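Local coordinates for condensin complex subunit 3 (Schizosaccharomyces pombe, PDB 5OQR), which serves as a regulatory subunit of the condensin complex, which is required for converting interphase chromatin into mitotic-like condensed chromosomes, at residues 96-99 and 100-104; 299-302 and 303-307; 359-362 and 363-367. All coordinates share one frame; numbering follows the deposited sequence.

Contact 1 (96-99 and 100-104); sequences VRYR and CCQII
Arg99 and Gln102, three residues apart on helix 94-108, are joined by a side-chain hydrogen bond: Arg99 NH1 donates a hydrogen bond to Gln102 OE1 over 2.8 Å. The donor sits in the carbonyl plane of the amide, on a lone pair, and OE1 in turn lies near the guanidinium plane. The two flat groups are thus nearly coplanar, 22° apart. A bend at chi2 (-65°) turns the arginine chain to run beside the extended glutamine, both pointing the same way.

Tyr98 covers part of one guanidinium face. It lays CE2 about 3.5 Å above the Arg99 plane, offset toward the rim, and its ring meets the Gln102 amide at an inclination of 36°.

The backbone supplies regular helical bonds, among them Cys101 N to Arg97 O at 3.0 Å and Ile103 N to Arg99 O at 2.7 Å. Beyond the helix, Arg99 NE bonds Val47 O and NH2 reaches Lys48 O weakly, while Arg97 forms a salt bridge with Asp132.

Within curated HEAT repeat 2, arginine suits this buried site because its several N-H groups can serve a glutamine oxygen and loop carbonyls together, so the guanidinium is fixed in position and rotation and probably tolerates burial without a carboxylate among those partners.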
ATOM      1  N   VAL A  96       0.201  31.424  24.091  1.00103.51           N
ATOM      2  CA  VAL A  96      -0.012  31.344  25.532  1.00104.41           C
ATOM      3  C   VAL A  96      -0.587  29.984  25.899  1.00 97.27           C
ATOM      4  O   VAL A  96      -0.229  29.395  26.925  1.00 86.91           O
ATOM      5  CB  VAL A  96      -0.920  32.497  26.002  1.00111.08           C
ATOM      6  CG1 VAL A  96      -1.354  32.299  27.454  1.00101.05           C
ATOM      7  CG2 VAL A  96      -0.194  33.823  25.852  1.00117.09           C
ATOM      8  N   ARG A  97      -1.490  29.463  25.066  1.00106.41           N
ATOM      9  CA  ARG A  97      -1.993  28.109  25.271  1.00106.89           C
ATOM     10  C   ARG A  97      -0.921  27.073  24.960  1.00100.64           C
ATOM     11  O   ARG A  97      -0.783  26.077  25.680  1.00 94.09           O
ATOM     12  CB  ARG A  97      -3.225  27.873  24.401  1.00108.57           C
ATOM     13  CG  ARG A  97      -4.550  28.059  25.118  1.00115.90           C
ATOM     14  CD  ARG A  97      -5.708  27.834  24.163  1.00118.39           C
ATOM     15  NE  ARG A  97      -5.611  28.704  22.995  1.00113.09           N
ATOM     16  CZ  ARG A  97      -6.293  28.529  21.869  1.00112.07           C
ATOM     17  NH1 ARG A  97      -7.127  27.506  21.747  1.00124.86           N
ATOM     18  NH2 ARG A  97      -6.134  29.376  20.862  1.00112.12           N
ATOM     19  N   TYR A  98      -0.156  27.288  23.888  1.00 96.73           N
ATOM     20  CA  TYR A  98       0.867  26.325  23.498  1.00 84.71           C
ATOM     21  C   TYR A  98       2.015  26.304  24.499  1.00 84.53           C
ATOM     22  O   TYR A  98       2.514  25.231  24.854  1.00 80.92           O
ATOM     23  CB  TYR A  98       1.371  26.650  22.092  1.00 85.94           C
ATOM     24  CG  TYR A  98       2.787  26.210  21.810  1.00 86.06           C
ATOM     25  CD1 TYR A  98       3.082  24.883  21.539  1.00 82.65           C
ATOM     26  CD2 TYR A  98       3.828  27.128  21.797  1.00 90.19           C
ATOM     27  CE1 TYR A  98       4.375  24.479  21.275  1.00 85.81           C
ATOM     28  CE2 TYR A  98       5.125  26.734  21.534  1.00 94.21           C
ATOM     29  CZ  TYR A  98       5.392  25.408  21.273  1.00 93.14           C
ATOM     30  OH  TYR A  98       6.683  25.010  21.009  1.00 92.69           O
ATOM     31  N   ARG A  99       2.445  27.477  24.969  1.00 91.94           N
ATOM     32  CA  ARG A  99       3.494  27.517  25.983  1.00 86.52           C
ATOM     33  C   ARG A  99       3.013  26.902  27.291  1.00 82.03           C
ATOM     34  O   ARG A  99       3.741  26.126  27.922  1.00 85.41           O
ATOM     35  CB  ARG A  99       3.959  28.957  26.206  1.00 89.16           C
ATOM     36  CG  ARG A  99       4.631  29.598  24.997  1.00 88.23           C
ATOM     37  CD  ARG A  99       5.935  28.906  24.635  1.00 85.42           C
ATOM     38  NE  ARG A  99       6.606  29.557  23.514  1.00 87.44           N
ATOM     39  CZ  ARG A  99       7.653  29.051  22.870  1.00 88.87           C
ATOM     40  NH1 ARG A  99       8.158  27.876  23.227  1.00 92.64           N
ATOM     41  NH2 ARG A  99       8.196  29.719  21.862  1.00 94.92           N
ATOM     42  N   CYS A 100       1.792  27.230  27.714  1.00 85.18           N
ATOM     43  CA  CYS A 100       1.253  26.646  28.938  1.00 88.01           C
ATOM     44  C   CYS A 100       1.280  25.124  28.871  1.00 85.06           C
ATOM     45  O   CYS A 100       1.783  24.460  29.785  1.00 80.15           O
ATOM     46  CB  CYS A 100      -0.170  27.150  29.178  1.00 97.14           C
ATOM     47  SG  CYS A 100      -0.264  28.790  29.934  1.00 76.76           S
ATOM     48  N   CYS A 101       0.742  24.553  27.792  1.00 90.79           N
ATOM     49  CA  CYS A 101       0.801  23.106  27.623  1.00 85.80           C
ATOM     50  C   CYS A 101       2.243  22.628  27.523  1.00 79.63           C
ATOM     51  O   CYS A 101       2.600  21.583  28.080  1.00 81.76           O
ATOM     52  CB  CYS A 101       0.013  22.692  26.381  1.00 85.86           C
ATOM     53  SG  CYS A 101      -1.769  22.943  26.521  1.00 84.64           S
ATOM     54  N   GLN A 102       3.086  23.379  26.813  1.00 80.45           N
ATOM     55  CA  GLN A 102       4.496  23.020  26.707  1.00 80.17           C
ATOM     56  C   GLN A 102       5.144  22.946  28.082  1.00 83.60           C
ATOM     57  O   GLN A 102       5.827  21.969  28.411  1.00 82.47           O
ATOM     58  CB  GLN A 102       5.223  24.034  25.823  1.00 78.40           C
ATOM     59  CG  GLN A 102       6.693  23.727  25.590  1.00 76.19           C
ATOM     60  CD  GLN A 102       7.395  24.820  24.814  1.00 79.15           C
ATOM     61  OE1 GLN A 102       7.064  25.998  24.942  1.00 80.51           O
ATOM     62  NE2 GLN A 102       8.370  24.438  23.999  1.00 91.36           N
ATOM     63  N   ILE A 103       4.936  23.974  28.905  1.00 91.55           N
ATOM     64  CA  ILE A 103       5.559  24.011  30.224  1.00 94.02           C
ATOM     65  C   ILE A 103       4.999  22.903  31.107  1.00 81.21           C
ATOM     66  O   ILE A 103       5.750  22.126  31.706  1.00 82.22           O
ATOM     67  CB  ILE A 103       5.368  25.396  30.870  1.00 88.50           C
ATOM     68  CG1 ILE A 103       6.012  26.482  30.002  1.00 87.87           C
ATOM     69  CG2 ILE A 103       5.987  25.423  32.263  1.00 86.50           C
ATOM     70  CD1 ILE A 103       5.601  27.888  30.376  1.00 93.80           C
ATOM     71  N   ILE A 104       3.671  22.813  31.199  1.00 81.72           N
ATOM     72  CA  ILE A 104       3.055  21.820  32.076  1.00 88.48           C
ATOM     73  C   ILE A 104       3.537  20.423  31.719  1.00 86.98           C
ATOM     74  O   ILE A 104       3.832  19.610  32.603  1.00 82.65           O
ATOM     75  CB  ILE A 104       1.521  21.928  32.008  1.00 90.25           C
ATOM     76  CG1 ILE A 104       1.066  23.245  32.640  1.00 94.71           C
ATOM     77  CG2 ILE A 104       0.859  20.741  32.718  1.00 87.96           C
ATOM     78  CD1 ILE A 104      -0.395  23.539  32.450  1.00 97.96           C
TER

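Contact 2 (299-302 and 303-307); sequences PEQF and WLELT
Phe302 turns the edge of its ring onto the indole face of Trp303 in a T-shaped pair within the short helix 300-304, part of the helical-repeat solenoid. The phenyl and five-membered ring planes stand at 75°, with centroids 5.2 Å apart, and Phe302 CD2 lies 3.8 Å above the indole plane, over its centre. Their differing first torsions help bring the rings together: Phe302 holds CG beside its carbonyl carbon (chi1 177°), whereas Trp303 swings CG beside its own N (chi1 -57°), carrying the indole back toward the start of the helix, where CD1 lies near Pro299 O and NE1 bonds Phe298 O weakly. Tyr342 stacks on the tryptophan, and its OH is hydrogen-bonded to Glu300 OE2. With a leucine in place of Trp303, the edge of Phe302 would probably lose its aromatic face and Tyr342 its stacking partner.

Pro299 sits at the N-cap, and its carbonyl takes a weak bond from Phe302 N. On the exposed flank, the Gln301 chain crosses the Glu305 carboxylate, with Gln301 NE2 3.6 Å from Glu305 OE1. Leu306, past the helix end, is buried against Ile362 and Leu366 of helix 356-372, which suits leucine; its CD2 rests 3.7 Å from Phe302 CE2.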
ATOM      1  N   PRO A 299      24.678 -29.542   6.144  1.00 45.44           N
ATOM      2  CA  PRO A 299      25.206 -30.907   6.069  1.00 47.51           C
ATOM      3  C   PRO A 299      24.127 -31.887   5.634  1.00 51.71           C
ATOM      4  O   PRO A 299      22.948 -31.553   5.511  1.00 51.96           O
ATOM      5  CB  PRO A 299      25.676 -31.185   7.498  1.00 45.61           C
ATOM      6  CG  PRO A 299      24.836 -30.292   8.345  1.00 46.60           C
ATOM      7  CD  PRO A 299      24.605 -29.054   7.532  1.00 45.76           C
ATOM      8  N   GLU A 300      24.557 -33.128   5.392  1.00 57.17           N
ATOM      9  CA  GLU A 300      23.612 -34.184   5.047  1.00 52.10           C
ATOM     10  C   GLU A 300      22.517 -34.297   6.099  1.00 47.83           C
ATOM     11  O   GLU A 300      21.339 -34.469   5.767  1.00 46.72           O
ATOM     12  CB  GLU A 300      24.352 -35.514   4.894  1.00 58.83           C
ATOM     13  CG  GLU A 300      23.499 -36.657   4.356  1.00 70.28           C
ATOM     14  CD  GLU A 300      23.289 -36.582   2.853  1.00 72.50           C
ATOM     15  OE1 GLU A 300      22.637 -37.492   2.293  1.00 59.23           O
ATOM     16  OE2 GLU A 300      23.774 -35.615   2.228  1.00 78.70           O
ATOM     17  N   GLN A 301      22.888 -34.192   7.376  1.00 47.53           N
ATOM     18  CA  GLN A 301      21.904 -34.223   8.453  1.00 48.99           C
ATOM     19  C   GLN A 301      20.790 -33.213   8.215  1.00 53.82           C
ATOM     20  O   GLN A 301      19.616 -33.497   8.472  1.00 51.62           O
ATOM     21  CB  GLN A 301      22.596 -33.944   9.786  1.00 65.05           C
ATOM     22  CG  GLN A 301      21.672 -33.880  11.000  1.00 80.89           C
ATOM     23  CD  GLN A 301      22.249 -33.046  12.126  1.00 91.68           C
ATOM     24  OE1 GLN A 301      23.261 -32.367  11.959  1.00 81.55           O
ATOM     25  NE2 GLN A 301      21.602 -33.086  13.283  1.00 88.55           N
ATOM     26  N   PHE A 302      21.144 -32.019   7.734  1.00 55.81           N
ATOM     27  CA  PHE A 302      20.148 -30.975   7.529  1.00 44.04           C
ATOM     28  C   PHE A 302      19.042 -31.441   6.590  1.00 43.99           C
ATOM     29  O   PHE A 302      17.861 -31.158   6.819  1.00 44.17           O
ATOM     30  CB  PHE A 302      20.829 -29.720   6.978  1.00 48.85           C
ATOM     31  CG  PHE A 302      19.881 -28.603   6.651  1.00 37.61           C
ATOM     32  CD1 PHE A 302      19.630 -27.601   7.569  1.00 30.80           C
ATOM     33  CD2 PHE A 302      19.252 -28.547   5.418  1.00 35.76           C
ATOM     34  CE1 PHE A 302      18.764 -26.571   7.268  1.00 35.63           C
ATOM     35  CE2 PHE A 302      18.384 -27.523   5.114  1.00 37.16           C
ATOM     36  CZ  PHE A 302      18.142 -26.530   6.038  1.00 36.26           C
ATOM     37  N   TRP A 303      19.405 -32.162   5.530  1.00 40.42           N
ATOM     38  CA  TRP A 303      18.440 -32.554   4.510  1.00 42.49           C
ATOM     39  C   TRP A 303      17.651 -33.799   4.881  1.00 41.42           C
ATOM     40  O   TRP A 303      16.587 -34.034   4.299  1.00 40.89           O
ATOM     41  CB  TRP A 303      19.161 -32.775   3.181  1.00 41.84           C
ATOM     42  CG  TRP A 303      19.916 -31.569   2.751  1.00 40.25           C
ATOM     43  CD1 TRP A 303      21.236 -31.309   2.958  1.00 39.73           C
ATOM     44  CD2 TRP A 303      19.388 -30.437   2.054  1.00 41.82           C
ATOM     45  NE1 TRP A 303      21.568 -30.088   2.426  1.00 39.93           N
ATOM     46  CE2 TRP A 303      20.449 -29.532   1.865  1.00 39.78           C
ATOM     47  CE3 TRP A 303      18.122 -30.103   1.566  1.00 38.28           C
ATOM     48  CZ2 TRP A 303      20.281 -28.314   1.214  1.00 32.47           C
ATOM     49  CZ3 TRP A 303      17.961 -28.895   0.914  1.00 31.60           C
ATOM     50  CH2 TRP A 303      19.034 -28.017   0.744  1.00 27.37           C
ATOM     51  N   LEU A 304      18.139 -34.600   5.825  1.00 46.26           N
ATOM     52  CA  LEU A 304      17.421 -35.792   6.254  1.00 47.47           C
ATOM     53  C   LEU A 304      16.431 -35.515   7.375  1.00 42.72           C
ATOM     54  O   LEU A 304      15.564 -36.354   7.640  1.00 47.79           O
ATOM     55  CB  LEU A 304      18.412 -36.867   6.710  1.00 48.42           C
ATOM     56  CG  LEU A 304      19.521 -37.205   5.712  1.00 45.04           C
ATOM     57  CD1 LEU A 304      20.471 -38.232   6.301  1.00 47.44           C
ATOM     58  CD2 LEU A 304      18.947 -37.700   4.396  1.00 42.09           C
ATOM     59  N   GLU A 305      16.538 -34.364   8.030  1.00 44.32           N
ATOM     60  CA  GLU A 305      15.639 -33.960   9.103  1.00 45.96           C
ATOM     61  C   GLU A 305      14.937 -32.653   8.753  1.00 46.35           C
ATOM     62  O   GLU A 305      14.798 -31.757   9.586  1.00 46.92           O
ATOM     63  CB  GLU A 305      16.402 -33.823  10.417  1.00 55.66           C
ATOM     64  CG  GLU A 305      17.010 -35.117  10.920  1.00 77.03           C
ATOM     65  CD  GLU A 305      17.986 -34.894  12.060  1.00 94.96           C
ATOM     66  OE1 GLU A 305      19.165 -35.283  11.921  1.00100.38           O
ATOM     67  OE2 GLU A 305      17.578 -34.315  13.089  1.00 93.17           O
ATOM     68  N   LEU A 306      14.483 -32.532   7.508  1.00 43.08           N
ATOM     69  CA  LEU A 306      13.893 -31.285   7.045  1.00 40.40           C
ATOM     70  C   LEU A 306      12.577 -30.996   7.754  1.00 36.41           C
ATOM     71  O   LEU A 306      11.804 -31.897   8.084  1.00 39.46           O
ATOM     72  CB  LEU A 306      13.663 -31.331   5.534  1.00 34.11           C
ATOM     73  CG  LEU A 306      14.893 -31.110   4.653  1.00 37.69           C
ATOM     74  CD1 LEU A 306      14.572 -31.427   3.206  1.00 37.25           C
ATOM     75  CD2 LEU A 306      15.405 -29.684   4.776  1.00 37.70           C
ATOM     76  N   THR A 307      12.333 -29.714   7.987  1.00 36.50           N
ATOM     77  CA  THR A 307      11.081 -29.208   8.527  1.00 36.52           C
ATOM     78  C   THR A 307      10.521 -28.167   7.562  1.00 33.78           C
ATOM     79  O   THR A 307      11.149 -27.816   6.561  1.00 31.35           O
ATOM     80  CB  THR A 307      11.277 -28.603   9.920  1.00 37.28           C
ATOM     81  OG1 THR A 307      11.955 -27.346   9.813  1.00 39.27           O
ATOM     82  CG2 THR A 307      12.085 -29.535  10.807  1.00 39.28           C
TER

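Contact 3 (359-362 and 363-367); sequences SCFI and IEQLL
Gln365 carries its amide over one face of the Phe361 ring, an i to i+4 pairing on helix 356-372 of the helical-repeat solenoid. NE2 stands 3.3 Å above the ring plane, offset toward the rim by CE1 and CZ, and the amide is inclined 45° to the ring. This puts an amide nitrogen over the pi face, where a weakly polar attraction is likely. Phenylalanine suits the place because it offers a broad apolar surface that still tolerates a polar neighbour. Alongside runs the regular backbone ladder, in which Ile363 N meets Ser359 O at 2.8 Å in an almost straight bond.

Two conformations bring the groups together. Phe361 has its CG beside the carbonyl carbon (chi1 -173°), which sends the ring outward from the helix, where the folded-back glutamine can cover it; Gln365 is bent at chi2 (-45°), bringing its amide over that ring.

Further round the helix, Ile362 CG2 lies 4.4 Å from Leu366 CD1, and Leu366 rests on Ile343, while Ile363 lies against Tyr347. Ser359, small enough for a close approach, has its OG hydrogen-bonded to Ser355 O.

The other end of the Gln365 amide is fixed from helix 308-324, and this probably settles which end faces the phenyl: Gln365 OE1 accepts a hydrogen bond from Arg315 NH2.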
ATOM      1  N   SER A 359       5.000 -32.137   4.837  1.00 33.73           N
ATOM      2  CA  SER A 359       5.786 -32.718   3.754  1.00 34.35           C
ATOM      3  C   SER A 359       5.439 -32.082   2.415  1.00 30.21           C
ATOM      4  O   SER A 359       6.318 -31.900   1.565  1.00 28.93           O
ATOM      5  CB  SER A 359       5.571 -34.231   3.700  1.00 39.99           C
ATOM      6  OG  SER A 359       6.293 -34.881   4.729  1.00 43.68           O
ATOM      7  N   CYS A 360       4.167 -31.748   2.201  1.00 35.09           N
ATOM      8  CA  CYS A 360       3.795 -31.014   0.996  1.00 35.41           C
ATOM      9  C   CYS A 360       4.559 -29.700   0.903  1.00 31.12           C
ATOM     10  O   CYS A 360       5.054 -29.335  -0.168  1.00 30.64           O
ATOM     11  CB  CYS A 360       2.290 -30.756   0.981  1.00 34.16           C
ATOM     12  SG  CYS A 360       1.290 -32.221   0.707  1.00 40.54           S
ATOM     13  N   PHE A 361       4.673 -28.984   2.022  1.00 30.02           N
ATOM     14  CA  PHE A 361       5.424 -27.735   2.033  1.00 33.57           C
ATOM     15  C   PHE A 361       6.907 -27.981   1.794  1.00 31.69           C
ATOM     16  O   PHE A 361       7.553 -27.232   1.053  1.00 30.67           O
ATOM     17  CB  PHE A 361       5.200 -27.014   3.361  1.00 41.15           C
ATOM     18  CG  PHE A 361       5.787 -25.636   3.412  1.00 38.59           C
ATOM     19  CD1 PHE A 361       5.191 -24.590   2.728  1.00 42.22           C
ATOM     20  CD2 PHE A 361       6.929 -25.381   4.149  1.00 37.43           C
ATOM     21  CE1 PHE A 361       5.727 -23.321   2.772  1.00 38.01           C
ATOM     22  CE2 PHE A 361       7.468 -24.112   4.199  1.00 35.88           C
ATOM     23  CZ  PHE A 361       6.867 -23.082   3.510  1.00 33.75           C
ATOM     24  N   ILE A 362       7.462 -29.028   2.410  1.00 27.02           N
ATOM     25  CA  ILE A 362       8.879 -29.340   2.229  1.00 24.31           C
ATOM     26  C   ILE A 362       9.163 -29.691   0.775  1.00 27.19           C
ATOM     27  O   ILE A 362      10.113 -29.182   0.169  1.00 25.45           O
ATOM     28  CB  ILE A 362       9.296 -30.481   3.176  1.00 25.91           C
ATOM     29  CG1 ILE A 362       9.167 -30.030   4.631  1.00 28.51           C
ATOM     30  CG2 ILE A 362      10.726 -30.930   2.893  1.00 26.63           C
ATOM     31  CD1 ILE A 362       9.230 -31.159   5.633  1.00 35.26           C
ATOM     32  N   ILE A 363       8.352 -30.578   0.197  1.00 29.53           N
ATOM     33  CA  ILE A 363       8.533 -30.950  -1.205  1.00 27.49           C
ATOM     34  C   ILE A 363       8.425 -29.719  -2.093  1.00 30.91           C
ATOM     35  O   ILE A 363       9.185 -29.559  -3.055  1.00 33.75           O
ATOM     36  CB  ILE A 363       7.511 -32.034  -1.600  1.00 25.76           C
ATOM     37  CG1 ILE A 363       7.817 -33.336  -0.856  1.00 30.11           C
ATOM     38  CG2 ILE A 363       7.519 -32.272  -3.111  1.00 27.49           C
ATOM     39  CD1 ILE A 363       6.704 -34.359  -0.917  1.00 34.64           C
ATOM     40  N   GLU A 364       7.479 -28.832  -1.785  1.00 31.39           N
ATOM     41  CA  GLU A 364       7.343 -27.584  -2.528  1.00 27.45           C
ATOM     42  C   GLU A 364       8.660 -26.816  -2.556  1.00 24.89           C
ATOM     43  O   GLU A 364       9.107 -26.363  -3.614  1.00 23.49           O
ATOM     44  CB  GLU A 364       6.236 -26.742  -1.899  1.00 31.03           C
ATOM     45  CG  GLU A 364       5.884 -25.488  -2.664  1.00 42.89           C
ATOM     46  CD  GLU A 364       4.701 -24.763  -2.051  1.00 55.93           C
ATOM     47  OE1 GLU A 364       4.697 -23.513  -2.047  1.00 55.48           O
ATOM     48  OE2 GLU A 364       3.779 -25.448  -1.561  1.00 62.05           O
ATOM     49  N   GLN A 365       9.303 -26.675  -1.398  1.00 26.42           N
ATOM     50  CA  GLN A 365      10.566 -25.945  -1.339  1.00 30.51           C
ATOM     51  C   GLN A 365      11.646 -26.635  -2.161  1.00 31.46           C
ATOM     52  O   GLN A 365      12.442 -25.970  -2.833  1.00 30.77           O
ATOM     53  CB  GLN A 365      11.012 -25.791   0.116  1.00 33.77           C
ATOM     54  CG  GLN A 365      10.012 -25.063   1.001  1.00 29.85           C
ATOM     55  CD  GLN A 365       9.457 -23.812   0.347  1.00 31.85           C
ATOM     56  OE1 GLN A 365      10.196 -23.029  -0.243  1.00 30.51           O
ATOM     57  NE2 GLN A 365       8.146 -23.629   0.434  1.00 34.10           N
ATOM     58  N   LEU A 366      11.693 -27.968  -2.123  1.00 35.73           N
ATOM     59  CA  LEU A 366      12.723 -28.688  -2.864  1.00 26.70           C
ATOM     60  C   LEU A 366      12.522 -28.548  -4.366  1.00 27.02           C
ATOM     61  O   LEU A 366      13.494 -28.452  -5.122  1.00 26.71           O
ATOM     62  CB  LEU A 366      12.725 -30.162  -2.456  1.00 28.82           C
ATOM     63  CG  LEU A 366      13.076 -30.469  -0.999  1.00 29.67           C
ATOM     64  CD1 LEU A 366      13.039 -31.967  -0.757  1.00 28.41           C
ATOM     65  CD2 LEU A 366      14.438 -29.906  -0.628  1.00 37.04           C
ATOM     66  N   LEU A 367      11.271 -28.537  -4.820  1.00 24.98           N
ATOM     67  CA  LEU A 367      11.006 -28.319  -6.237  1.00 23.66           C
ATOM     68  C   LEU A 367      11.441 -26.924  -6.669  1.00 28.52           C
ATOM     69  O   LEU A 367      11.947 -26.743  -7.782  1.00 26.94           O
ATOM     70  CB  LEU A 367       9.523 -28.536  -6.528  1.00 25.78           C
ATOM     71  CG  LEU A 367       9.034 -29.978  -6.410  1.00 27.36           C
ATOM     72  CD1 LEU A 367       7.517 -30.036  -6.390  1.00 29.56           C
ATOM     73  CD2 LEU A 367       9.582 -30.813  -7.554  1.00 29.65           C
TER

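How the contacts relate
The three contacts follow one another along a largely helical chain that contains no strand. Contact 1, on helix 94-108 in HEAT repeat 2, lies far from the others: its centre is 64 Å from that of contact 2 and 62 Å from that of contact 3, with the chain's centre between contacts 1 and 3. Contacts 2 and 3 are neighbours, 13 Å between centres. Short helix 300-304 and its exit pack against helix 356-372, Leu306 and Trp303 meeting Leu366 while the backbone at Thr307 touches Ile362. Local pairings thus recur at distant places in an elongated solenoid, where helices close in the chain, though not always consecutive, pack side by side.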